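Local coordinates for hypothetical protein TM1553 (Thermotoga maritima, PDB 1VRM) that probably acts as an ApbE-type flavin transferase, moving FMN from FAD onto target proteins in a magnesium-dependent reaction, at residues 112-117 / 129-134; 231-236 / 277-282. All blocks are in the same frame, centred on the assembly; numbering follows the deposited sequence.

Contact 1 (112-117 / 129-134)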
loop_
_atom_site.group_PDB
_atom_site.type_symbol
_atom_site.label_atom_id
_atom_site.label_comp_id
_atom_site.label_asym_id
_atom_site.label_seq_id
_atom_site.Cartn_x
_atom_site.Cartn_y
_atom_site.Cartn_z
ATOM N N GLU A 112 4.916 15.929 2.929
ATOM C CA GLU A 112 4.560 17.299 2.556
ATOM C C GLU A 112 5.853 18.150 2.370
ATOM O O GLU A 112 6.045 18.908 1.406
ATOM C CB GLU A 112 3.637 17.793 3.663
ATOM C CG GLU A 112 2.924 19.005 3.452
ATOM C CD GLU A 112 2.134 19.350 4.717
ATOM O OE1 GLU A 112 2.742 19.460 5.800
ATOM O OE2 GLU A 112 0.921 19.513 4.605
ATOM N N LEU A 113 6.817 17.934 3.254
ATOM C CA LEU A 113 8.070 18.636 3.205
ATOM C C LEU A 113 8.859 18.322 1.954
ATOM O O LEU A 113 9.398 19.201 1.316
ATOM C CB LEU A 113 8.873 18.257 4.440
ATOM C CG LEU A 113 10.092 19.080 4.824
ATOM C CD1 LEU A 113 9.637 20.461 5.353
ATOM C CD2 LEU A 113 10.937 18.287 5.830
ATOM N N TRP A 114 8.907 17.041 1.603
ATOM C CA TRP A 114 9.607 16.584 0.400
ATOM C C TRP A 114 8.866 16.941 -0.904
ATOM O O TRP A 114 9.425 16.861 -1.997
ATOM C CB TRP A 114 9.770 15.046 0.473
ATOM C CG TRP A 114 10.869 14.595 1.292
ATOM C CD1 TRP A 114 10.841 14.301 2.626
ATOM C CD2 TRP A 114 12.204 14.329 0.847
ATOM N NE1 TRP A 114 12.093 13.899 3.055
ATOM C CE2 TRP A 114 12.948 13.889 1.967
ATOM C CE3 TRP A 114 12.854 14.460 -0.401
ATOM C CZ2 TRP A 114 14.296 13.588 1.880
ATOM C CZ3 TRP A 114 14.155 14.123 -0.491
ATOM C CH2 TRP A 114 14.895 13.725 0.642
ATOM N N GLY A 115 7.597 17.291 -0.799
ATOM C CA GLY A 115 6.791 17.665 -1.968
ATOM C C GLY A 115 5.959 16.558 -2.595
ATOM O O GLY A 115 5.317 16.757 -3.647
ATOM N N PHE A 116 5.943 15.389 -1.982
ATOM C CA PHE A 116 5.217 14.232 -2.533
ATOM C C PHE A 116 3.698 14.443 -2.555
ATOM O O PHE A 116 3.019 13.844 -3.355
ATOM C CB PHE A 116 5.616 12.937 -1.873
ATOM C CG PHE A 116 6.976 12.490 -2.260
ATOM C CD1 PHE A 116 7.232 12.051 -3.567
ATOM C CD2 PHE A 116 8.016 12.471 -1.348
ATOM C CE1 PHE A 116 8.476 11.626 -3.904
ATOM C CE2 PHE A 116 9.241 12.048 -1.703
ATOM C CZ PHE A 116 9.491 11.643 -2.973
ATOM N N THR A 117 3.204 15.358 -1.741
ATOM C CA THR A 117 1.775 15.635 -1.643
ATOM C C THR A 117 1.294 16.798 -2.516
ATOM O O THR A 117 0.092 16.911 -2.750
ATOM C CB THR A 117 1.430 15.998 -0.195
ATOM O OG1 THR A 117 2.047 17.240 0.143
ATOM C CG2 THR A 117 1.870 14.924 0.782
ATOM N N GLU A 129 18.416 19.967 8.677
ATOM C CA GLU A 129 17.754 20.671 9.760
ATOM C C GLU A 129 16.211 20.616 9.634
ATOM O O GLU A 129 15.515 20.389 10.634
ATOM C CB GLU A 129 18.292 22.099 9.823
ATOM C CG GLU A 129 17.670 22.967 10.783
ATOM C CD GLU A 129 18.530 24.208 11.083
ATOM O OE1 GLU A 129 19.462 24.541 10.312
ATOM O OE2 GLU A 129 18.276 24.830 12.117
ATOM N N GLU A 130 15.687 20.765 8.426
ATOM C CA GLU A 130 14.232 20.716 8.192
ATOM C C GLU A 130 13.686 19.325 8.492
ATOM O O GLU A 130 12.647 19.171 9.075
ATOM C CB GLU A 130 13.906 21.053 6.750
ATOM C CG GLU A 130 13.992 22.527 6.365
ATOM C CD GLU A 130 13.489 22.672 4.942
ATOM O OE1 GLU A 130 14.310 22.434 4.004
ATOM O OE2 GLU A 130 12.251 22.896 4.788
ATOM N N ILE A 131 14.439 18.311 8.092
ATOM C CA ILE A 131 14.010 16.930 8.273
ATOM C C ILE A 131 14.029 16.571 9.753
ATOM O O ILE A 131 13.108 15.917 10.254
ATOM C CB ILE A 131 14.871 15.951 7.442
ATOM C CG1 ILE A 131 14.543 16.120 5.973
ATOM C CG2 ILE A 131 14.656 14.513 7.900
ATOM C CD1 ILE A 131 15.574 15.683 5.053
ATOM N N GLU A 132 15.077 16.991 10.464
ATOM C CA GLU A 132 15.158 16.738 11.903
ATOM C C GLU A 132 14.002 17.368 12.661
ATOM O O GLU A 132 13.432 16.736 13.520
ATOM C CB GLU A 132 16.454 17.217 12.497
ATOM C CG GLU A 132 17.664 16.389 12.090
ATOM N N GLU A 133 13.588 18.553 12.244
ATOM C CA GLU A 133 12.442 19.165 12.872
ATOM C C GLU A 133 11.168 18.407 12.504
ATOM O O GLU A 133 10.319 18.169 13.359
ATOM C CB GLU A 133 12.326 20.620 12.451
ATOM C CG GLU A 133 11.035 21.296 12.944
ATOM C CD GLU A 133 10.930 21.413 14.454
ATOM O OE1 GLU A 133 11.968 21.486 15.144
ATOM O OE2 GLU A 133 9.780 21.373 14.962
ATOM N N ALA A 134 10.995 18.020 11.249
ATOM C CA ALA A 134 9.784 17.314 10.862
ATOM C C ALA A 134 9.622 15.961 11.561
ATOM O O ALA A 134 8.507 15.475 11.767
ATOM C CB ALA A 134 9.712 17.130 9.343
#
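L113 meets the helix that carries E130, I131 and A134 because its CG stands anti to the backbone N (chi1 -166°), which sends both methyls outward to that helix. The two methyls do different work. CD2 settles against the helix surface, 3.9 Å from A134 CB and 4.2 Å from I131 CG1. CD1 lies 3.6 Å from E130 OE2, a methyl beside a carboxylate oxygen. The second pair is W114 with I131. Chi1 of I131 (-71°) sets CG1 beside the backbone N, and the near-extended chi2 (157°) then carries CD1 to the indole. CD1 comes obliquely to the benzo part of the ring, 4.0 Å from W114 CZ2.

The polar ends are tied elsewhere. W114 NE1 bonds to G256 O. E130 OE2 forms a salt bridge with R124, and E130 OE1 accepts the backbone N-H of S127, just before that helix. Past W114, helix 108-114 ends in a Schellman motif at G115, whose N bonds to E112 O at 3.1 Å.

Across the two segments the contact is therefore apolar packing. E130 flanks it, and R124 probably balances the charge of the E130 carboxylate, which lies beside L113 CD1.

Contact 2 (231-236 / 277-282)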
loop_
_atom_site.group_PDB
_atom_site.type_symbol
_atom_site.label_atom_id
_atom_site.label_comp_id
_atom_site.label_asym_id
_atom_site.label_seq_id
_atom_site.Cartn_x
_atom_site.Cartn_y
_atom_site.Cartn_z
ATOM N N ALA A 231 1.603 -7.822 -3.212
ATOM C CA ALA A 231 1.833 -6.366 -3.273
ATOM C C ALA A 231 3.344 -6.143 -3.380
ATOM O O ALA A 231 4.120 -6.832 -2.709
ATOM C CB ALA A 231 1.267 -5.675 -2.037
ATOM N N THR A 232 3.749 -5.104 -4.107
ATOM C CA THR A 232 5.126 -4.757 -4.276
ATOM C C THR A 232 5.328 -3.283 -3.899
ATOM O O THR A 232 4.525 -2.410 -4.298
ATOM C CB THR A 232 5.581 -5.070 -5.722
ATOM O OG1 THR A 232 5.521 -6.487 -5.942
ATOM C CG2 THR A 232 7.015 -4.578 -5.959
ATOM N N SER A 233 6.370 -3.001 -3.109
ATOM C CA SER A 233 6.827 -1.621 -2.896
ATOM C C SER A 233 8.172 -1.522 -3.588
ATOM O O SER A 233 9.024 -2.363 -3.432
ATOM C CB SER A 233 7.008 -1.286 -1.426
ATOM O OG SER A 233 5.761 -1.209 -0.785
ATOM N N GLY A 234 8.397 -0.418 -4.278
ATOM C CA GLY A 234 9.635 -0.265 -5.027
ATOM C C GLY A 234 10.063 1.187 -5.070
ATOM O O GLY A 234 9.269 2.106 -4.854
ATOM N N ASP A 235 11.323 1.366 -5.427
ATOM C CA ASP A 235 11.878 2.712 -5.584
ATOM C C ASP A 235 11.609 3.318 -6.943
ATOM O O ASP A 235 12.139 4.370 -7.269
ATOM C CB ASP A 235 13.356 2.724 -5.243
ATOM C CG ASP A 235 14.226 2.147 -6.329
ATOM O OD1 ASP A 235 13.727 1.566 -7.286
ATOM O OD2 ASP A 235 15.456 2.310 -6.219
ATOM N N TYR A 236 10.752 2.691 -7.728
ATOM C CA TYR A 236 10.408 3.177 -9.047
ATOM C C TYR A 236 8.954 3.631 -9.100
ATOM O O TYR A 236 8.505 4.049 -10.149
ATOM C CB TYR A 236 10.679 2.071 -10.064
ATOM C CG TYR A 236 10.010 0.746 -9.708
ATOM C CD1 TYR A 236 8.637 0.550 -9.917
ATOM C CD2 TYR A 236 10.721 -0.275 -9.111
ATOM C CE1 TYR A 236 8.000 -0.645 -9.561
ATOM C CE2 TYR A 236 10.087 -1.494 -8.769
ATOM C CZ TYR A 236 8.746 -1.670 -8.991
ATOM O OH TYR A 236 8.156 -2.876 -8.647
ATOM N N ALA A 277 0.680 -3.039 3.474
ATOM C CA ALA A 277 1.348 -2.431 4.633
ATOM C C ALA A 277 2.723 -3.053 4.862
ATOM O O ALA A 277 3.699 -2.367 5.149
ATOM C CB ALA A 277 0.546 -2.539 5.889
ATOM N N LEU A 278 2.792 -4.386 4.774
ATOM C CA LEU A 278 4.030 -5.059 5.066
ATOM C C LEU A 278 5.051 -4.951 3.941
ATOM O O LEU A 278 6.246 -4.997 4.197
ATOM C CB LEU A 278 3.789 -6.499 5.496
ATOM C CG LEU A 278 3.009 -6.649 6.801
ATOM C CD1 LEU A 278 2.919 -8.111 7.213
ATOM C CD2 LEU A 278 3.602 -5.857 7.936
ATOM N N SER A 279 4.617 -4.655 2.727
ATOM C CA SER A 279 5.601 -4.482 1.650
ATOM C C SER A 279 6.342 -3.150 1.909
ATOM O O SER A 279 7.530 -3.069 1.699
ATOM C CB SER A 279 4.994 -4.538 0.263
ATOM O OG SER A 279 4.154 -3.429 0.015
ATOM N N THR A 280 5.610 -2.137 2.404
ATOM C CA THR A 280 6.219 -0.871 2.766
ATOM C C THR A 280 7.191 -1.077 3.919
ATOM O O THR A 280 8.326 -0.638 3.883
ATOM C CB THR A 280 5.096 0.142 3.135
ATOM O OG1 THR A 280 4.256 0.347 1.973
ATOM C CG2 THR A 280 5.662 1.464 3.611
ATOM N N ALA A 281 6.728 -1.739 4.977
ATOM C CA ALA A 281 7.591 -1.967 6.133
ATOM C C ALA A 281 8.846 -2.768 5.753
ATOM O O ALA A 281 9.950 -2.474 6.185
ATOM C CB ALA A 281 6.856 -2.736 7.215
ATOM N N GLY A 282 8.645 -3.812 4.959
ATOM C CA GLY A 282 9.793 -4.650 4.528
ATOM C C GLY A 282 10.789 -3.866 3.702
ATOM O O GLY A 282 12.016 -4.061 3.821
#
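Strand 229-234 of the antiparallel sheet packs here on the early turns of helix 272-296, beside an unidentified ligand, probably from the crystallisation liquor, though it may mark a pocket. S233 and S279 are at the middle of the contact, with their CA atoms 5.5 Å apart. The hydroxyls face each other, S233 OG to S279 OG at 2.9 Å. S279 OG sits between its backbone N and carbonyl carbon (chi1 68°), and from there it bonds both back one turn to D276 O and out to the ligand. The S233 side chain comes implausibly close to the ligand, about 2 Å between nearest atoms, so a bond there is doubtful.

T280 stands next along the helix, with its OG1 3.5 Å from S233 OG. The S233 hydroxyl also passes T280 N, but the angle is too poor for a bond. In ApbE proteins this region of the fold probably lines the flavin and metal site.

The strand and helix run 32° apart, in roughly the same direction, and their axes approach to 7.2 Å. Such close spacing suits small residues. A231 CB is 4.2 Å from S279 OG, and S233 CB is 3.6 Å from S279 O. A231 and S233 point to the helix, while T232 points away. In the sheet, strand 229-234 lies between strands 194-197 and 262-269; A231 and S233 pair through their backbones with I267 and V265 of the latter, and T232 OG1 bonds to T266 OG1.

Overall arrangement
Contact 1 closes before contact 2 opens along the chain. All four segments belong to the ApbE part of the protein, but the contacts share no helix or strand. Their centres are about 21 Å apart, and their nearest atoms about 9 Å, so they do not touch. Contact 2 is near the middle of the chain, about 7 Å from its centre. It joins the eight-stranded antiparallel sheet to the long helix 272-296 beside the ligand, with segments 41 residues apart at their closest ends. Contact 1 packs the short helices 108-114 and 128-135 together, only 12 residues apart. It is farther from the chain centre, about 21 Å, though its touching residues are largely buried.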